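Local coordinates for protein HTH-type transcriptional regulator AscG (Escherichia coli, PDB 3BRQ) that represses transcription of the cryptic asc operon as a DNA-binding regulator of the LacI family, at residues M211-M216 against P242-A247; K217-R222 against E228-I233. One frame throughout, in Å; residues are numbered along the deposited sequence.

Overall arrangement
Following the chain from the N terminus, helix 209-221 comes first and serves both contacts. Its C-terminal end and the residue after it, 217-222, meet 228-233 after a short connection of five residues, so interaction 2 closes a tight helix-to-strand loop. The chain runs on along strand 231-235 and then into the loop 242-247. That loop returns to the earlier turns of the helix, 211-216, and closes the wider loop of interaction 1, within which interaction 2 lies. The centres are about 9 Å apart. V232 of interaction 2 packs on A212 and M216 of interaction 1. Together they tie one helix to a sheet strand and to the loop that follows it, and both reach the second subunit.

Interaction 1 (M211-M216 against P242-A247); sequences MAIGAM and PYTVPA
I213 and T244 are the closest backbone pair, with CA atoms 7.7 Å apart, where one side of helix 209-221 faces the loop between strands 231-235 and 249-252. Both segments lie in the periplasmic binding protein-like domain, the helix being that of a beta-alpha-beta unit. M216, a selenomethionine, reaches two loop residues, T244 and P246. Its CG stands anti to the carbonyl carbon (chi1 -73°), and a bend at chi3 turns the terminal methyl toward T244. There CE lies 3.6 Å from T244 OG1, the two side chains meeting at about a right angle. The selenium runs alongside the P246 ring, with SE 4.0 Å from P246 CD. P246 follows a cis peptide bond. I213 adds the second apolar touch: both CG1 and CD1 of I213 come to 3.9 Å from T244 CG2.

T244 thus faces two ways. Its methyl meets I213, while its hydroxyl bonds back to the loop, OG1 donating to P246 O over 2.8 Å. The donor is tilted 34° from the carbonyl plane. A weak second bond links OG1 to A241 O. A valine here has no hydroxyl, and the P246 carbonyl would probably be left without that partner and the loop freer to shift. The second subunit is close by: its K217 NZ bonds T244 O, and its Y243 packs on I213. Helix and loop meet by van der Waals packing, some of it a methyl against oxygens, while the T244 hydroxyl bonds within the loop at the subunit interface.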
# COMPACT_ATOMS: atom_id res chain seq x y z
N MSE B 211 -4.82 -8.45 8.70
CA MSE B 211 -5.53 -9.49 9.35
C MSE B 211 -5.73 -9.24 10.84
O MSE B 211 -6.79 -9.60 11.36
CB MSE B 211 -4.81 -10.84 9.10
CG MSE B 211 -4.87 -11.29 7.58
SE MSE B 211 -4.18 -13.14 7.54
CE MSE B 211 -5.49 -14.02 8.50
N ALA B 212 -4.76 -8.64 11.54
CA ALA B 212 -4.89 -8.39 12.98
C ALA B 212 -6.06 -7.40 13.14
O ALA B 212 -6.83 -7.50 14.08
CB ALA B 212 -3.62 -7.80 13.56
N ILE B 213 -6.19 -6.45 12.24
CA ILE B 213 -7.30 -5.47 12.37
C ILE B 213 -8.65 -6.16 12.08
O ILE B 213 -9.63 -5.97 12.82
CB ILE B 213 -7.10 -4.24 11.48
CG1 ILE B 213 -5.93 -3.39 11.99
CG2 ILE B 213 -8.40 -3.34 11.44
CD1 ILE B 213 -5.28 -2.44 10.92
N GLY B 214 -8.69 -7.02 11.06
CA GLY B 214 -9.91 -7.75 10.82
C GLY B 214 -10.27 -8.53 12.05
O GLY B 214 -11.45 -8.64 12.42
N ALA B 215 -9.24 -9.14 12.66
CA ALA B 215 -9.46 -10.02 13.79
C ALA B 215 -9.92 -9.24 15.05
O ALA B 215 -10.89 -9.61 15.68
CB ALA B 215 -8.13 -10.90 14.05
N MSE B 216 -9.28 -8.12 15.37
CA MSE B 216 -9.82 -7.24 16.41
C MSE B 216 -11.30 -6.85 16.15
O MSE B 216 -12.07 -6.66 17.10
CB MSE B 216 -8.98 -5.98 16.57
CG MSE B 216 -7.68 -6.24 17.24
SE MSE B 216 -6.62 -4.74 17.70
CE MSE B 216 -6.70 -3.70 16.07
N PRO B 242 -0.98 2.79 15.18
CA PRO B 242 -1.17 3.43 16.47
C PRO B 242 -2.58 4.01 16.61
O PRO B 242 -2.93 4.49 17.67
CB PRO B 242 -0.09 4.54 16.47
CG PRO B 242 0.84 4.20 15.37
CD PRO B 242 -0.08 3.60 14.34
N TYR B 243 -3.41 3.88 15.58
CA TYR B 243 -4.70 4.60 15.56
C TYR B 243 -5.90 3.68 15.53
O TYR B 243 -7.05 4.15 15.50
CB TYR B 243 -4.75 5.60 14.38
CG TYR B 243 -3.59 6.55 14.46
CD1 TYR B 243 -2.44 6.35 13.69
CD2 TYR B 243 -3.61 7.63 15.37
CE1 TYR B 243 -1.36 7.22 13.78
CE2 TYR B 243 -2.54 8.48 15.47
CZ TYR B 243 -1.43 8.28 14.68
OH TYR B 243 -0.35 9.09 14.82
N THR B 244 -5.67 2.36 15.58
CA THR B 244 -6.76 1.45 15.79
C THR B 244 -7.24 1.52 17.26
O THR B 244 -6.56 2.08 18.13
CB THR B 244 -6.40 -0.00 15.37
OG1 THR B 244 -5.28 -0.42 16.13
CG2 THR B 244 -6.00 -0.03 13.92
N VAL B 245 -8.42 0.97 17.50
CA VAL B 245 -9.08 1.07 18.79
C VAL B 245 -9.26 -0.38 19.20
O VAL B 245 -10.15 -1.05 18.66
CB VAL B 245 -10.46 1.74 18.61
CG1 VAL B 245 -11.35 1.48 19.80
CG2 VAL B 245 -10.34 3.26 18.30
N PRO B 246 -8.38 -0.93 20.06
CA PRO B 246 -7.17 -0.38 20.71
C PRO B 246 -5.99 -0.35 19.73
O PRO B 246 -5.99 -1.11 18.71
CB PRO B 246 -6.86 -1.39 21.80
CG PRO B 246 -7.36 -2.72 21.16
CD PRO B 246 -8.55 -2.38 20.34
N ALA B 247 -5.00 0.51 20.04
CA ALA B 247 -3.82 0.66 19.25
C ALA B 247 -3.12 -0.70 19.07
O ALA B 247 -2.93 -1.46 20.04
CB ALA B 247 -2.84 1.64 19.92

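Interaction 2 (K217-R222 against E228-I233); sequences KALHER and EQVSVI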
# COMPACT_ATOMS: atom_id res chain seq x y z
N LYS B 217 -11.71 -6.76 14.90
CA LYS B 217 -13.10 -6.33 14.61
C LYS B 217 -14.05 -7.48 14.97
O LYS B 217 -15.03 -7.33 15.68
CB LYS B 217 -13.27 -5.88 13.13
CG LYS B 217 -14.70 -5.53 12.72
CD LYS B 217 -15.10 -4.16 13.24
CE LYS B 217 -16.50 -3.76 12.79
NZ LYS B 217 -16.86 -2.42 13.43
N ALA B 218 -13.68 -8.67 14.54
CA ALA B 218 -14.56 -9.82 14.75
C ALA B 218 -14.62 -10.13 16.26
O ALA B 218 -15.67 -10.53 16.78
CB ALA B 218 -14.07 -10.99 13.93
N LEU B 219 -13.52 -9.86 16.96
CA LEU B 219 -13.46 -10.11 18.38
C LEU B 219 -14.37 -9.10 19.13
O LEU B 219 -15.16 -9.49 20.00
CB LEU B 219 -12.00 -10.04 18.90
CG LEU B 219 -11.04 -11.20 18.59
CD1 LEU B 219 -9.60 -10.81 18.92
CD2 LEU B 219 -11.45 -12.44 19.40
N HIS B 220 -14.25 -7.82 18.79
CA HIS B 220 -15.10 -6.77 19.32
C HIS B 220 -16.57 -7.06 19.05
O HIS B 220 -17.42 -6.85 19.93
CB HIS B 220 -14.75 -5.46 18.65
CG HIS B 220 -15.40 -4.27 19.27
ND1 HIS B 220 -16.46 -3.62 18.67
CD2 HIS B 220 -15.12 -3.58 20.39
CE1 HIS B 220 -16.81 -2.59 19.42
NE2 HIS B 220 -16.01 -2.54 20.47
N GLU B 221 -16.88 -7.53 17.84
CA GLU B 221 -18.25 -7.91 17.48
C GLU B 221 -18.76 -9.11 18.28
O GLU B 221 -19.94 -9.22 18.55
CB GLU B 221 -18.35 -8.23 16.00
CG GLU B 221 -18.40 -7.03 15.06
CD GLU B 221 -18.49 -7.45 13.60
OE1 GLU B 221 -18.20 -8.65 13.28
OE2 GLU B 221 -18.84 -6.60 12.76
N ARG B 222 -17.86 -10.01 18.67
CA ARG B 222 -18.32 -11.15 19.43
C ARG B 222 -18.28 -10.86 20.93
O ARG B 222 -18.47 -11.77 21.73
CB ARG B 222 -17.54 -12.44 19.07
CG ARG B 222 -17.74 -12.91 17.62
CD ARG B 222 -19.22 -12.94 17.21
NE ARG B 222 -19.96 -14.05 17.81
CZ ARG B 222 -20.54 -15.04 17.12
NH1 ARG B 222 -20.48 -15.05 15.79
NH2 ARG B 222 -21.19 -16.01 17.76
N GLU B 228 -7.93 -7.37 27.04
CA GLU B 228 -8.21 -8.06 28.31
C GLU B 228 -8.43 -9.55 28.24
O GLU B 228 -7.91 -10.30 29.07
CB GLU B 228 -9.36 -7.45 29.05
CG GLU B 228 -8.96 -6.11 29.61
CD GLU B 228 -9.35 -4.99 28.70
OE1 GLU B 228 -9.72 -5.27 27.53
OE2 GLU B 228 -9.29 -3.83 29.18
N GLN B 229 -9.24 -9.96 27.26
CA GLN B 229 -9.51 -11.37 27.08
C GLN B 229 -8.59 -11.94 26.02
O GLN B 229 -8.05 -13.04 26.19
CB GLN B 229 -10.99 -11.56 26.76
CG GLN B 229 -11.88 -11.64 27.99
CD GLN B 229 -13.38 -11.45 27.68
OE1 GLN B 229 -13.79 -10.71 26.79
NE2 GLN B 229 -14.21 -12.08 28.48
N VAL B 230 -8.39 -11.20 24.93
CA VAL B 230 -7.41 -11.65 23.90
C VAL B 230 -6.46 -10.50 23.52
O VAL B 230 -6.90 -9.45 23.05
CB VAL B 230 -8.11 -12.22 22.64
CG1 VAL B 230 -7.10 -12.50 21.49
CG2 VAL B 230 -8.88 -13.42 22.97
N SER B 231 -5.18 -10.71 23.76
CA SER B 231 -4.12 -9.82 23.30
C SER B 231 -3.84 -10.07 21.81
O SER B 231 -3.83 -11.23 21.37
CB SER B 231 -2.85 -10.03 24.12
OG SER B 231 -2.95 -9.35 25.39
N VAL B 232 -3.65 -8.99 21.04
CA VAL B 232 -3.38 -9.09 19.59
C VAL B 232 -2.04 -8.41 19.17
O VAL B 232 -1.72 -7.28 19.59
CB VAL B 232 -4.61 -8.50 18.77
CG1 VAL B 232 -4.42 -8.62 17.23
CG2 VAL B 232 -5.91 -9.16 19.20
N ILE B 233 -1.30 -9.11 18.32
CA ILE B 233 -0.03 -8.65 17.70
C ILE B 233 -0.13 -8.88 16.18
O ILE B 233 -0.68 -9.88 15.73
CB ILE B 233 1.18 -9.45 18.31
CG1 ILE B 233 1.38 -9.07 19.80
CG2 ILE B 233 2.46 -9.20 17.56
CD1 ILE B 233 2.77 -9.51 20.38
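L219 packs against V230 and V232 within a beta-alpha-beta unit made of strand 203-206, helix 209-221 and strand 231-235. It belongs to the domain with the periplasmic binding protein-like fold of LacI-family repressors. The helix lies against the sheet, and this contact joins the helix end to V230, just before the strand, and to V232 in it. L219 and V230 have CA atoms 8.3 Å apart.

The apolar contacts come first. L219 points at the segment 228-233, and its CD1 methyl does the touching on both valines. The L219 side chain crosses that of V230 at about a right angle and runs past that of V232 in the opposite direction. The two valines are alternate residues, and both point to the helix, while S231 between them points away. V191 of helix 184-197 and V226 also pack on L219, while L204 touches both valines from the neighbouring strand.

Polar interactions lie around this buried patch. The backbone of S231 pairs with S202 and L204, which fixes the strand beside 203-206, and after the helix end R222 NH1 forms a salt bridge with E192 OE2.

In V232, CG2 lies anti to the carbonyl carbon and faces the leucine. L219 CD1 sits 4.0 Å from V230 CG1 and 4.1 Å from V232 CG2.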